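Side-chain contacts in 4'-phospho-dehydrooxetanocin synthase (Bacillus megaterium, PDB 5UL3), which catalyses the cobalamin- and S-adenosylmethionine-dependent radical ring contraction of dAMP to an oxetane aldehyde in oxetanocin A biosynthesis: residues Asp238-Tyr243 with Thr309-Asp314; Val215-Pro220 with Arg323-Arg328. All blocks are in the same frame, centred on the assembly; numbering follows the deposited sequence. Where two conformers were deposited one is given.

In the fold
Both contacts join the cobalamin-binding Rossmann domain to the radical SAM domain, and both are buried in the core, their centres about 9 Å apart. Contact 1 ties the loop after strand 235-237 and the start of helix 242-252 to the end of strand 305-311; contact 2 sets the turn between strand 212-216 and helix 218-222 against the loop that leads to strand 331-332. Both segments of contact 1 fall in the chain between the two segments of contact 2. Their chemistry differs: contact 1 is a salt-bridge network, whereas contact 2 is a ring face on aliphatic and backbone atoms. A hydrogen bond joins the two contacts.

Contact 1 of 2, residues Asp238-Tyr243 with Thr309-Asp314; sequences DKEGEY and TSRGCD. With SF4 (iron/sulfur cluster), chain B.
Arg311 reaches from the end of strand 305-311 of the partial TIM barrel to Glu240 and Glu242 of the Rossmann domain, and the three residues form a buried salt-bridge network across the domain boundary. The arginine chain is extended from CG to NE, which carries its guanidinium to the two acids, both of which meet it at the edge. Glu242 approaches from the opposite direction, its own chain bent at chi2 so that the carboxylate faces the end of the guanidinium. The grip is end-on but converges on one oxygen: Glu242 OE2 accepts from Arg311 NH2 at 2.7 Å through its syn lone pair and from Arg311 NH1 at 3.0 Å from above the carboxylate plane. OE2 lies in the guanidinium plane, although the two flat groups are turned 51° apart. Glu240 crosses the arginine at a slant, and its OE2 sits at the guanidinium edge, 3.0 Å from Arg311 NH1; this nitrogen also meets the carboxylate from above its plane. NH1 is thus shared by both acids and, with the bonds at NH2 and at NE, probably fixes the rotation of the guanidinium.

Second partners extend the network: Glu308 forms a salt bridge with Arg311 NE, Arg331 forms one with Glu240 OE2, and Val281 N donates to Glu240 OE1. The gathered arginines probably keep the buried carboxylates ionised. Glu242 OE1 is hydrogen-bonded to cobalamin, so the arginine that grips the other oxygen of the same carboxylate probably helps to orient it; Arg311 also lines the cobalamin pocket. Two residues after the arginine, the chain reaches the iron-sulfur cluster. There the side chain of Cys313, with SG anti to the backbone N (chi1 179°), places SG 2.3 Å from the iron atom FE4.

Contact 2 of 2, residues Val215-Pro220 with Arg323-Arg328; sequences VGNVIP and RDHKLR. With EDO (1,2-ethanediol), chain S.
The imidazole of His325 lies with one face against the start of helix 218-222, where Val218 CA stands 3.8 Å above the ring plane and over its centre. Val218 N is over the same ring, 3.6 Å from His325 NE2. Val218 CB completes this cover with a CH-pi contact over the face, 4.1 Å from the His325 ring centroid, and its closest ring atom is CD2. The side chains of valine and histidine cross at about a right angle. Asn217 OD1 comes to the imidazole obliquely; its amide plane is turned 24° from the ring, and its 3.6 Å separation from His325 NE2 is one of packing.

His325 gets there because its CG is anti to the backbone N (chi1 -179°), which carries the ring away from its own loop and onto the turn between strand 212-216 and helix 218-222. Asn217 OD1 folds back to accept a bond from Val218 N at 2.8 Å, with the donor tilted 26° from the carbonyl plane. The amide nitrogen of the same asparagine, ND2, is hydrogen-bonded to Ser184. Both ring nitrogens of His325 have partners: ND1 bonds to the backbone oxygen of Asp238, and NE2 makes a weak hydrogen bond to cobalamin.

The loop carrying the histidine is braced internally. Arg323 NH1 donates to Leu327 O at 3.0 Å, in the carbonyl plane, and Arg328 NH1 forms a salt bridge with Asp324 OD2 at the edge of the guanidinium, whose face is met by Arg323 O. Lys326 NZ forms a salt bridge with cobalamin. Histidine and lysine, both from the radical SAM domain, thus help complete the pocket of a cobalamin held by a Rossmann fold.

Contact 1 of 2, residues Asp238-Tyr243 with Thr309-Asp314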
loop_
_atom_site.group_PDB
_atom_site.type_symbol
_atom_site.label_atom_id
_atom_site.label_comp_id
_atom_site.label_asym_id
_atom_site.label_seq_id
_atom_site.Cartn_x
_atom_site.Cartn_y
_atom_site.Cartn_z
ATOM N N ASP A 238 -15.759 5.982 -8.279
ATOM C CA ASP A 238 -16.043 5.741 -6.864
ATOM C C ASP A 238 -15.260 4.568 -6.295
ATOM O O ASP A 238 -14.895 4.591 -5.115
ATOM C CB ASP A 238 -17.541 5.483 -6.668
ATOM C CG ASP A 238 -18.384 6.738 -6.863
ATOM O OD1 ASP A 238 -17.850 7.847 -6.666
ATOM O OD2 ASP A 238 -19.582 6.602 -7.196
ATOM N N LYS A 239 -15.008 3.535 -7.096
ATOM C CA LYS A 239 -14.360 2.332 -6.584
ATOM C C LYS A 239 -13.268 1.867 -7.548
ATOM O O LYS A 239 -12.308 2.603 -7.799
ATOM C CB LYS A 239 -15.407 1.234 -6.345
ATOM C CG LYS A 239 -16.366 1.616 -5.188
ATOM C CD LYS A 239 -17.722 0.978 -5.335
ATOM C CE LYS A 239 -18.663 1.522 -4.239
ATOM N NZ LYS A 239 -19.979 0.834 -4.269
ATOM N N GLU A 240 -13.366 0.650 -8.062
ATOM C CA GLU A 240 -12.357 0.201 -9.025
ATOM C C GLU A 240 -12.488 0.982 -10.336
ATOM O O GLU A 240 -13.586 1.372 -10.747
ATOM C CB GLU A 240 -12.514 -1.299 -9.312
ATOM C CG GLU A 240 -12.106 -2.205 -8.137
ATOM C CD GLU A 240 -12.607 -3.622 -8.309
ATOM O OE1 GLU A 240 -13.824 -3.788 -8.534
ATOM O OE2 GLU A 240 -11.783 -4.561 -8.231
ATOM N N GLY A 241 -11.360 1.166 -11.017
ATOM C CA GLY A 241 -11.345 1.974 -12.224
ATOM C C GLY A 241 -11.474 1.247 -13.550
ATOM O O GLY A 241 -11.778 1.884 -14.564
ATOM N N GLU A 242 -11.266 -0.074 -13.563
ATOM C CA GLU A 242 -11.150 -0.810 -14.825
ATOM C C GLU A 242 -12.413 -0.695 -15.671
ATOM O O GLU A 242 -12.372 -0.292 -16.837
ATOM C CB GLU A 242 -10.835 -2.283 -14.545
ATOM C CG GLU A 242 -9.413 -2.561 -14.059
ATOM C CD GLU A 242 -9.206 -2.415 -12.540
ATOM O OE1 GLU A 242 -10.053 -1.827 -11.830
ATOM O OE2 GLU A 242 -8.142 -2.877 -12.063
ATOM N N TYR A 243 -13.550 -1.097 -15.112
ATOM C CA TYR A 243 -14.787 -1.055 -15.886
ATOM C C TYR A 243 -15.276 0.366 -16.099
ATOM O O TYR A 243 -15.933 0.645 -17.105
ATOM C CB TYR A 243 -15.881 -1.864 -15.194
ATOM C CG TYR A 243 -15.613 -3.341 -15.106
ATOM C CD1 TYR A 243 -14.603 -3.934 -15.840
ATOM C CD2 TYR A 243 -16.391 -4.148 -14.278
ATOM C CE1 TYR A 243 -14.357 -5.288 -15.749
ATOM C CE2 TYR A 243 -16.154 -5.497 -14.181
ATOM C CZ TYR A 243 -15.141 -6.064 -14.914
ATOM O OH TYR A 243 -14.920 -7.418 -14.821
ATOM N N THR A 309 -2.083 -9.264 -5.173
ATOM C CA THR A 309 -2.494 -10.607 -5.599
ATOM C C THR A 309 -3.935 -10.920 -5.209
ATOM O O THR A 309 -4.415 -12.027 -5.482
ATOM C CB THR A 309 -1.563 -11.708 -5.039
ATOM O OG1 THR A 309 -1.675 -11.784 -3.604
ATOM C CG2 THR A 309 -0.081 -11.444 -5.433
ATOM N N SER A 310 -4.618 -9.970 -4.580
ATOM C CA SER A 310 -6.024 -10.082 -4.204
ATOM C C SER A 310 -6.526 -8.687 -3.879
ATOM O O SER A 310 -5.742 -7.789 -3.561
ATOM C CB SER A 310 -6.221 -11.014 -3.000
ATOM O OG SER A 310 -5.661 -10.458 -1.828
ATOM N N ARG A 311 -7.846 -8.514 -3.947
ATOM C CA ARG A 311 -8.479 -7.247 -3.624
ATOM C C ARG A 311 -9.547 -7.483 -2.570
ATOM O O ARG A 311 -10.223 -8.512 -2.593
ATOM C CB ARG A 311 -9.109 -6.609 -4.856
ATOM C CG ARG A 311 -8.044 -6.178 -5.879
ATOM C CD ARG A 311 -8.661 -5.412 -7.027
ATOM N NE ARG A 311 -7.620 -4.785 -7.866
ATOM C CZ ARG A 311 -7.883 -4.186 -9.032
ATOM N NH1 ARG A 311 -9.133 -4.133 -9.485
ATOM N NH2 ARG A 311 -6.894 -3.656 -9.750
ATOM N N GLY A 312 -9.681 -6.515 -1.666
ATOM C CA GLY A 312 -10.694 -6.540 -0.627
ATOM C C GLY A 312 -10.260 -7.265 0.633
ATOM O O GLY A 312 -9.149 -7.796 0.761
ATOM N N CYS A 313 -11.189 -7.286 1.589
ATOM C CA CYS A 313 -10.995 -7.928 2.878
ATOM C C CYS A 313 -12.270 -8.700 3.182
ATOM O O CYS A 313 -13.345 -8.105 3.203
ATOM C CB CYS A 313 -10.737 -6.899 3.972
ATOM S SG CYS A 313 -10.508 -7.663 5.625
ATOM N N ASP A 314 -12.152 -10.007 3.399
ATOM C CA ASP A 314 -13.352 -10.786 3.688
ATOM C C ASP A 314 -13.865 -10.534 5.098
ATOM O O ASP A 314 -15.042 -10.798 5.369
ATOM C CB ASP A 314 -13.095 -12.279 3.469
ATOM C CG ASP A 314 -11.822 -12.763 4.121
ATOM O OD1 ASP A 314 -11.660 -12.595 5.347
ATOM O OD2 ASP A 314 -10.986 -13.341 3.397
HETATM FE FE1 SF4 B . -9.595 -4.933 9.511
HETATM FE FE2 SF4 B . -7.317 -5.174 8.053
HETATM FE FE3 SF4 B . -9.272 -3.297 7.392
HETATM FE FE4 SF4 B . -9.746 -5.955 6.971
HETATM S S1 SF4 B . -8.139 -4.663 5.936
HETATM S S2 SF4 B . -11.200 -4.450 7.921
HETATM S S3 SF4 B . -8.689 -6.861 8.802
HETATM S S4 SF4 B . -7.966 -3.365 9.295
#

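Contact 2 of 2, residues Val215-Pro220 with Arg323-Arg328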
loop_
_atom_site.group_PDB
_atom_site.type_symbol
_atom_site.label_atom_id
_atom_site.label_comp_id
_atom_site.label_asym_id
_atom_site.label_seq_id
_atom_site.Cartn_x
_atom_site.Cartn_y
_atom_site.Cartn_z
ATOM N N VAL A 215 -11.342 11.600 -12.115
ATOM C CA VAL A 215 -10.394 11.395 -11.025
ATOM C C VAL A 215 -10.844 10.146 -10.285
ATOM O O VAL A 215 -12.033 9.815 -10.262
ATOM C CB VAL A 215 -10.285 12.584 -10.042
ATOM C CG1 VAL A 215 -9.590 13.812 -10.710
ATOM C CG2 VAL A 215 -11.655 12.949 -9.482
ATOM N N GLY A 216 -9.882 9.447 -9.688
ATOM C CA GLY A 216 -10.196 8.241 -8.935
ATOM C C GLY A 216 -9.337 8.134 -7.696
ATOM O O GLY A 216 -8.602 9.074 -7.360
ATOM N N ASN A 217 -9.389 6.963 -7.056
ATOM C CA ASN A 217 -8.795 6.689 -5.751
ATOM C C ASN A 217 -9.616 7.335 -4.631
ATOM O O ASN A 217 -10.659 7.959 -4.869
ATOM C CB ASN A 217 -7.327 7.118 -5.673
ATOM C CG ASN A 217 -6.472 6.152 -4.850
ATOM O OD1 ASN A 217 -6.979 5.451 -3.963
ATOM N ND2 ASN A 217 -5.174 6.112 -5.146
ATOM N N VAL A 218 -9.155 7.158 -3.396
ATOM C CA VAL A 218 -10.055 7.246 -2.244
ATOM C C VAL A 218 -10.468 8.686 -1.909
ATOM O O VAL A 218 -11.574 8.908 -1.397
ATOM C CB VAL A 218 -9.398 6.560 -1.033
ATOM C CG1 VAL A 218 -8.151 7.309 -0.608
ATOM C CG2 VAL A 218 -10.413 6.412 0.111
ATOM N N ILE A 219 -9.635 9.678 -2.210
ATOM C CA ILE A 219 -9.912 11.047 -1.761
ATOM C C ILE A 219 -11.134 11.628 -2.480
ATOM O O ILE A 219 -12.062 12.087 -1.794
ATOM C CB ILE A 219 -8.658 11.934 -1.896
ATOM C CG1 ILE A 219 -7.658 11.611 -0.779
ATOM C CG2 ILE A 219 -9.005 13.411 -1.860
ATOM C CD1 ILE A 219 -8.279 11.620 0.604
ATOM N N PRO A 220 -11.229 11.616 -3.823
ATOM C CA PRO A 220 -12.482 12.091 -4.448
ATOM C C PRO A 220 -13.660 11.158 -4.242
ATOM O O PRO A 220 -14.811 11.620 -4.217
ATOM C CB PRO A 220 -12.120 12.210 -5.940
ATOM C CG PRO A 220 -10.973 11.295 -6.123
ATOM C CD PRO A 220 -10.194 11.329 -4.835
ATOM N N ARG A 323 -14.734 0.554 4.532
ATOM C CA ARG A 323 -14.758 -0.464 3.492
ATOM C C ARG A 323 -15.394 0.005 2.182
ATOM O O ARG A 323 -15.458 -0.777 1.232
ATOM C CB ARG A 323 -15.470 -1.727 4.012
ATOM C CG ARG A 323 -14.842 -2.293 5.315
ATOM C CD ARG A 323 -13.297 -2.454 5.195
ATOM N NE ARG A 323 -12.916 -3.254 4.023
ATOM C CZ ARG A 323 -11.710 -3.190 3.451
ATOM N NH1 ARG A 323 -11.434 -3.940 2.379
ATOM N NH2 ARG A 323 -10.790 -2.352 3.937
ATOM N N ASP A 324 -15.826 1.269 2.089
ATOM C CA ASP A 324 -16.659 1.685 0.958
ATOM C C ASP A 324 -15.869 1.752 -0.342
ATOM O O ASP A 324 -16.441 1.573 -1.420
ATOM C CB ASP A 324 -17.294 3.046 1.237
ATOM C CG ASP A 324 -18.272 2.986 2.385
ATOM O OD1 ASP A 324 -17.811 3.011 3.543
ATOM O OD2 ASP A 324 -19.483 2.862 2.119
ATOM N N HIS A 325 -14.568 1.997 -0.258
ATOM C CA HIS A 325 -13.730 2.107 -1.449
ATOM C C HIS A 325 -13.078 0.772 -1.811
ATOM O O HIS A 325 -13.013 0.409 -2.996
ATOM C CB HIS A 325 -12.681 3.205 -1.213
ATOM C CG HIS A 325 -11.746 3.443 -2.375
ATOM N ND1 HIS A 325 -12.173 3.911 -3.602
ATOM C CD2 HIS A 325 -10.406 3.286 -2.479
ATOM C CE1 HIS A 325 -11.135 4.018 -4.414
ATOM N NE2 HIS A 325 -10.049 3.661 -3.753
ATOM N N LYS A 326 -12.624 0.017 -0.807
ATOM C CA LYS A 326 -11.900 -1.234 -1.018
ATOM C C LYS A 326 -12.813 -2.451 -1.094
ATOM O O LYS A 326 -12.389 -3.486 -1.615
ATOM C CB LYS A 326 -10.870 -1.431 0.099
ATOM C CG LYS A 326 -9.711 -0.414 0.055
ATOM C CD LYS A 326 -8.646 -0.863 -0.959
ATOM C CE LYS A 326 -8.547 0.098 -2.130
ATOM N NZ LYS A 326 -7.511 -0.357 -3.141
ATOM N N LEU A 327 -14.045 -2.334 -0.586
ATOM C CA LEU A 327 -15.133 -3.314 -0.696
ATOM C C LEU A 327 -15.035 -4.431 0.344
ATOM O O LEU A 327 -14.015 -4.582 1.031
ATOM C CB LEU A 327 -15.216 -3.902 -2.112
ATOM C CG LEU A 327 -15.310 -2.893 -3.275
ATOM C CD1 LEU A 327 -15.664 -3.617 -4.553
ATOM C CD2 LEU A 327 -16.312 -1.778 -2.983
ATOM N N ARG A 328 -16.106 -5.219 0.474
ATOM C CA ARG A 328 -16.288 -6.103 1.621
ATOM C C ARG A 328 -16.196 -7.573 1.267
ATOM O O ARG A 328 -16.597 -8.419 2.077
ATOM C CB ARG A 328 -17.640 -5.816 2.286
ATOM C CG ARG A 328 -17.845 -4.350 2.599
ATOM C CD ARG A 328 -19.248 -3.860 2.219
ATOM N NE ARG A 328 -19.357 -2.441 2.535
ATOM C CZ ARG A 328 -19.240 -1.465 1.641
ATOM N NH1 ARG A 328 -19.348 -0.203 2.028
ATOM N NH2 ARG A 328 -19.025 -1.755 0.361
HETATM C C1 EDO S . -18.636 -4.479 -1.402
HETATM O O1 EDO S . -19.722 -3.662 -0.956
HETATM C C2 EDO S . -18.928 -5.942 -1.238
HETATM O O2 EDO S . -18.099 -6.691 -2.121
#